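PDB 5JCV: sortase B from Listeria monocytogenes serovar 1/2a, which cleaves the C-terminal sorting signal of surface proteins and, through a thioester intermediate, attaches them covalently to the cell wall. Local coordinates for residues K9-I21 and Y27-L39. Sequence-based numbering, arbitrary orientation.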
loop_
_atom_site.group_PDB
_atom_site.type_symbol
_atom_site.label_atom_id
_atom_site.label_comp_id
_atom_site.label_asym_id
_atom_site.label_seq_id
_atom_site.Cartn_x
_atom_site.Cartn_y
_atom_site.Cartn_z
ATOM N N LYS A 9 0.196 12.822 -0.064
ATOM C CA LYS A 9 1.449 12.693 0.696
ATOM C C LYS A 9 1.405 11.508 1.641
ATOM O O LYS A 9 2.271 10.645 1.621
ATOM C CB LYS A 9 1.711 13.942 1.571
ATOM C CG LYS A 9 2.595 15.032 0.974
ATOM C CD LYS A 9 3.000 16.038 2.061
ATOM C CE LYS A 9 3.562 17.343 1.495
ATOM N NZ LYS A 9 2.505 18.227 0.907
ATOM N N LEU A 10 0.379 11.478 2.482
ATOM C CA LEU A 10 0.205 10.390 3.441
ATOM C C LEU A 10 0.170 9.012 2.788
ATOM O O LEU A 10 0.678 8.061 3.337
ATOM C CB LEU A 10 -1.072 10.630 4.250
ATOM C CG LEU A 10 -1.496 9.557 5.262
ATOM C CD1 LEU A 10 -0.396 9.398 6.301
ATOM C CD2 LEU A 10 -2.832 9.892 5.923
ATOM N N ASN A 11 -0.434 8.911 1.605
ATOM C CA ASN A 11 -0.571 7.632 0.898
ATOM C C ASN A 11 0.734 7.102 0.330
ATOM O O ASN A 11 0.894 5.919 0.148
ATOM C CB ASN A 11 -1.580 7.768 -0.241
ATOM C CG ASN A 11 -1.735 6.496 -1.024
ATOM O OD1 ASN A 11 -1.299 6.406 -2.168
ATOM N ND2 ASN A 11 -2.394 5.486 -0.414
ATOM N N LYS A 12 1.649 7.972 -0.011
ATOM C CA LYS A 12 3.001 7.525 -0.349
ATOM C C LYS A 12 3.884 7.229 0.908
ATOM O O LYS A 12 4.691 6.298 0.919
ATOM C CB LYS A 12 3.677 8.614 -1.173
ATOM C CG LYS A 12 5.038 8.231 -1.748
ATOM C CD LYS A 12 5.623 9.352 -2.587
ATOM C CE LYS A 12 6.094 10.502 -1.717
ATOM N NZ LYS A 12 6.609 11.626 -2.561
ATOM N N ASP A 13 3.733 8.042 1.948
ATOM C CA ASP A 13 4.593 7.987 3.133
ATOM C C ASP A 13 4.275 6.787 4.018
ATOM O O ASP A 13 5.200 6.170 4.544
ATOM C CB ASP A 13 4.413 9.259 3.963
ATOM C CG ASP A 13 4.887 10.501 3.245
ATOM O OD1 ASP A 13 5.617 10.405 2.244
ATOM O OD2 ASP A 13 4.536 11.601 3.692
HETATM N N MSE A 14 2.983 6.453 4.182
HETATM C CA MSE A 14 2.562 5.373 5.111
HETATM C C MSE A 14 2.626 4.082 4.378
HETATM O O MSE A 14 1.950 3.910 3.413
HETATM C CB MSE A 14 1.202 5.656 5.758
HETATM C CG MSE A 14 0.429 4.461 6.339
HETATM SE SE MSE A 14 -1.119 5.219 7.319
HETATM C CE MSE A 14 -2.228 5.733 5.751
ATOM N N VAL A 15 3.461 3.168 4.853
ATOM C CA VAL A 15 3.902 1.956 4.136
ATOM C C VAL A 15 3.440 0.689 4.881
ATOM O O VAL A 15 3.808 -0.447 4.531
ATOM C CB VAL A 15 5.450 2.051 4.035
ATOM C CG1 VAL A 15 6.182 0.716 4.138
ATOM C CG2 VAL A 15 5.841 2.800 2.757
ATOM N N GLY A 16 2.624 0.872 5.923
ATOM C CA GLY A 16 2.252 -0.247 6.768
ATOM C C GLY A 16 1.620 0.145 8.093
ATOM O O GLY A 16 1.305 1.319 8.330
ATOM N N TRP A 17 1.439 -0.858 8.948
ATOM C CA TRP A 17 0.813 -0.689 10.265
ATOM C C TRP A 17 1.441 -1.694 11.229
ATOM O O TRP A 17 1.846 -2.791 10.820
ATOM C CB TRP A 17 -0.713 -0.892 10.237
ATOM C CG TRP A 17 -1.320 -0.286 11.424
ATOM C CD1 TRP A 17 -1.438 -0.843 12.640
ATOM C CD2 TRP A 17 -1.839 1.040 11.538
ATOM N NE1 TRP A 17 -2.024 0.032 13.509
ATOM C CE2 TRP A 17 -2.244 1.213 12.856
ATOM C CE3 TRP A 17 -2.002 2.100 10.636
ATOM C CZ2 TRP A 17 -2.822 2.398 13.311
ATOM C CZ3 TRP A 17 -2.552 3.289 11.090
ATOM C CH2 TRP A 17 -2.957 3.427 12.416
ATOM N N LEU A 18 1.539 -1.306 12.504
ATOM C CA LEU A 18 2.120 -2.180 13.535
ATOM C C LEU A 18 1.213 -2.200 14.768
ATOM O O LEU A 18 0.747 -1.156 15.251
ATOM C CB LEU A 18 3.517 -1.628 13.918
ATOM C CG LEU A 18 4.277 -2.444 14.976
ATOM C CD1 LEU A 18 4.604 -3.848 14.499
ATOM C CD2 LEU A 18 5.569 -1.770 15.386
ATOM N N THR A 19 0.982 -3.364 15.329
ATOM C CA THR A 19 0.148 -3.422 16.521
ATOM C C THR A 19 0.714 -4.471 17.450
ATOM O O THR A 19 0.994 -5.611 17.021
ATOM C CB THR A 19 -1.345 -3.804 16.209
ATOM O OG1 THR A 19 -1.968 -2.729 15.499
ATOM C CG2 THR A 19 -2.133 -4.009 17.489
ATOM N N ILE A 20 0.885 -4.093 18.716
ATOM C CA ILE A 20 1.193 -5.086 19.722
ATOM C C ILE A 20 0.141 -4.929 20.832
ATOM O O ILE A 20 -0.017 -3.858 21.418
ATOM C CB ILE A 20 2.611 -4.930 20.299
ATOM C CG1 ILE A 20 3.657 -4.928 19.200
ATOM C CG2 ILE A 20 2.884 -6.038 21.330
ATOM C CD1 ILE A 20 5.044 -4.673 19.743
ATOM N N ILE A 21 -0.619 -5.989 21.055
ATOM C CA ILE A 21 -1.693 -6.022 22.062
ATOM C C ILE A 21 -1.167 -5.647 23.449
ATOM O O ILE A 21 -0.064 -6.032 23.812
ATOM C CB ILE A 21 -2.315 -7.459 22.106
ATOM C CG1 ILE A 21 -2.979 -7.822 20.751
ATOM C CG2 ILE A 21 -3.329 -7.607 23.223
ATOM C CD1 ILE A 21 -4.070 -6.879 20.295
ATOM N N TYR A 27 0.307 1.720 15.512
ATOM C CA TYR A 27 0.718 2.902 14.830
ATOM C C TYR A 27 0.912 2.638 13.335
ATOM O O TYR A 27 1.191 1.492 12.927
ATOM C CB TYR A 27 2.050 3.415 15.396
ATOM C CG TYR A 27 2.043 3.976 16.820
ATOM C CD1 TYR A 27 1.284 5.090 17.149
ATOM C CD2 TYR A 27 2.889 3.440 17.810
ATOM C CE1 TYR A 27 1.311 5.626 18.434
ATOM C CE2 TYR A 27 2.919 3.969 19.089
ATOM C CZ TYR A 27 2.137 5.071 19.402
ATOM O OH TYR A 27 2.147 5.598 20.686
ATOM N N PRO A 28 0.762 3.698 12.522
ATOM C CA PRO A 28 1.157 3.641 11.146
ATOM C C PRO A 28 2.670 3.568 11.061
ATOM O O PRO A 28 3.383 4.119 11.926
ATOM C CB PRO A 28 0.632 4.958 10.582
ATOM C CG PRO A 28 0.715 5.887 11.752
ATOM C CD PRO A 28 0.201 5.017 12.860
ATOM N N ILE A 29 3.138 2.804 10.082
ATOM C CA ILE A 29 4.552 2.737 9.753
ATOM C C ILE A 29 4.821 3.635 8.581
ATOM O O ILE A 29 4.270 3.423 7.487
ATOM C CB ILE A 29 4.995 1.317 9.366
ATOM C CG1 ILE A 29 4.598 0.347 10.487
ATOM C CG2 ILE A 29 6.492 1.301 9.066
ATOM C CD1 ILE A 29 5.160 -1.041 10.354
ATOM N N LEU A 30 5.692 4.609 8.793
ATOM C CA LEU A 30 6.065 5.542 7.748
ATOM C C LEU A 30 7.413 5.169 7.159
ATOM O O LEU A 30 8.006 4.218 7.610
ATOM C CB LEU A 30 5.978 6.992 8.266
ATOM C CG LEU A 30 4.459 7.314 8.264
ATOM C CD1 LEU A 30 3.776 7.019 9.609
ATOM C CD2 LEU A 30 4.148 8.726 7.790
ATOM N N GLN A 31 7.813 5.840 6.072
ATOM C CA GLN A 31 9.103 5.597 5.439
ATOM C C GLN A 31 9.516 6.721 4.487
ATOM O O GLN A 31 8.719 7.185 3.683
ATOM C CB GLN A 31 9.137 4.275 4.672
ATOM C CG GLN A 31 10.554 3.881 4.215
ATOM C CD GLN A 31 10.574 2.581 3.444
ATOM O OE1 GLN A 31 9.675 2.332 2.672
ATOM N NE2 GLN A 31 11.593 1.753 3.644
ATOM N N SER A 32 10.778 7.124 4.582
ATOM C CA SER A 32 11.337 8.159 3.717
ATOM C C SER A 32 12.597 7.590 3.072
ATOM O O SER A 32 12.822 6.380 3.092
ATOM C CB SER A 32 11.640 9.417 4.521
ATOM O OG SER A 32 12.680 9.155 5.449
ATOM N N LYS A 33 13.405 8.466 2.504
ATOM C CA LYS A 33 14.628 8.096 1.774
ATOM C C LYS A 33 15.858 7.914 2.687
ATOM O O LYS A 33 16.935 7.601 2.218
ATOM C CB LYS A 33 14.892 9.174 0.713
ATOM C CG LYS A 33 13.616 9.407 -0.106
ATOM C CD LYS A 33 13.817 10.137 -1.418
ATOM C CE LYS A 33 12.594 9.954 -2.308
ATOM N NZ LYS A 33 12.501 11.018 -3.352
ATOM N N ASP A 34 15.672 8.109 3.991
ATOM C CA ASP A 34 16.755 8.007 4.959
ATOM C C ASP A 34 16.152 7.470 6.269
ATOM O O ASP A 34 14.916 7.263 6.355
ATOM C CB ASP A 34 17.434 9.390 5.172
ATOM C CG ASP A 34 16.460 10.455 5.738
ATOM O OD1 ASP A 34 15.502 10.111 6.487
ATOM O OD2 ASP A 34 16.643 11.664 5.459
ATOM N N ASN A 35 17.020 7.286 7.270
ATOM C CA ASN A 35 16.634 6.887 8.630
ATOM C C ASN A 35 16.529 8.073 9.591
ATOM O O ASN A 35 16.634 7.892 10.799
ATOM C CB ASN A 35 17.581 5.782 9.157
ATOM C CG ASN A 35 17.285 4.444 8.511
ATOM O OD1 ASN A 35 16.247 4.281 7.882
ATOM N ND2 ASN A 35 18.194 3.499 8.623
ATOM N N ASP A 36 16.236 9.266 9.064
ATOM C CA ASP A 36 16.236 10.481 9.877
ATOM C C ASP A 36 14.920 11.311 9.858
ATOM O O ASP A 36 14.479 11.814 10.895
ATOM C CB ASP A 36 17.444 11.337 9.451
ATOM C CG ASP A 36 17.778 12.370 10.452
ATOM O OD1 ASP A 36 18.596 12.079 11.374
ATOM O OD2 ASP A 36 17.186 13.471 10.339
ATOM N N TYR A 37 14.289 11.473 8.701
ATOM C CA TYR A 37 13.156 12.393 8.603
ATOM C C TYR A 37 12.093 12.066 9.670
ATOM O O TYR A 37 11.576 12.946 10.369
ATOM C CB TYR A 37 12.574 12.363 7.165
ATOM C CG TYR A 37 11.412 13.321 6.930
ATOM C CD1 TYR A 37 11.612 14.651 6.501
ATOM C CD2 TYR A 37 10.116 12.904 7.137
ATOM C CE1 TYR A 37 10.530 15.516 6.308
ATOM C CE2 TYR A 37 9.042 13.753 6.959
ATOM C CZ TYR A 37 9.246 15.049 6.552
ATOM O OH TYR A 37 8.121 15.816 6.396
ATOM N N TYR A 38 11.792 10.790 9.842
ATOM C CA TYR A 38 10.679 10.425 10.707
ATOM C C TYR A 38 11.059 10.266 12.165
ATOM O O TYR A 38 10.222 9.944 12.991
ATOM C CB TYR A 38 9.918 9.230 10.121
ATOM C CG TYR A 38 9.023 9.662 8.945
ATOM C CD1 TYR A 38 7.961 10.545 9.149
ATOM C CD2 TYR A 38 9.243 9.202 7.657
ATOM C CE1 TYR A 38 7.140 10.946 8.111
ATOM C CE2 TYR A 38 8.424 9.595 6.598
ATOM C CZ TYR A 38 7.375 10.474 6.822
ATOM O OH TYR A 38 6.552 10.884 5.770
ATOM N N LEU A 39 12.314 10.567 12.507
ATOM C CA LEU A 39 12.625 10.874 13.876
ATOM C C LEU A 39 12.037 12.222 14.305
ATOM O O LEU A 39 11.856 12.474 15.498
ATOM C CB LEU A 39 14.141 10.862 14.103
ATOM C CG LEU A 39 14.883 9.535 14.078
ATOM C CD1 LEU A 39 16.376 9.753 14.175
ATOM C CD2 LEU A 39 14.431 8.666 15.225
#
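With chi1 at -161°, the W17 side chain swings CG away from the backbone N and lays one face of the indole over the Y27-P28 peptide; the rigid, compact ring of P28 suits this place, its CD sitting 3.9 Å from the centroid of the W17 six-membered ring in a CH-pi contact. A hydrogen bond from W17 NE1 to D26 OD1 helps to hold the ring's rotation. The selenium of M14, carried on a flexible chain bent at chi3, reaches P28 from another side, SE to CB 3.7 Å, and M14 also packs against N11 of the second subunit. On the other sheet face, I29 turns CG1 beside its own backbone N (chi1 -54°), 3.8 Å from G16 C, and, extended beyond it, brings CD1 to 4.0 Å from L18 CB. Glycine suits position 16 because its backbone (phi 165°) is unfavourable for residues with a CB. Paired bonds join L18 and Y27, with L18 N to Y27 O at 2.9 Å. V15 N gives I29 O a nearly straight bond of 2.8 Å, while I29 N reaches G16 O at 2.9 Å from above the carbonyl plane. V15 and G16 thus both face I29, a classic beta bulge in the antiparallel hairpin of strands 14-19 and 26-30, which opens the sortase beta fold.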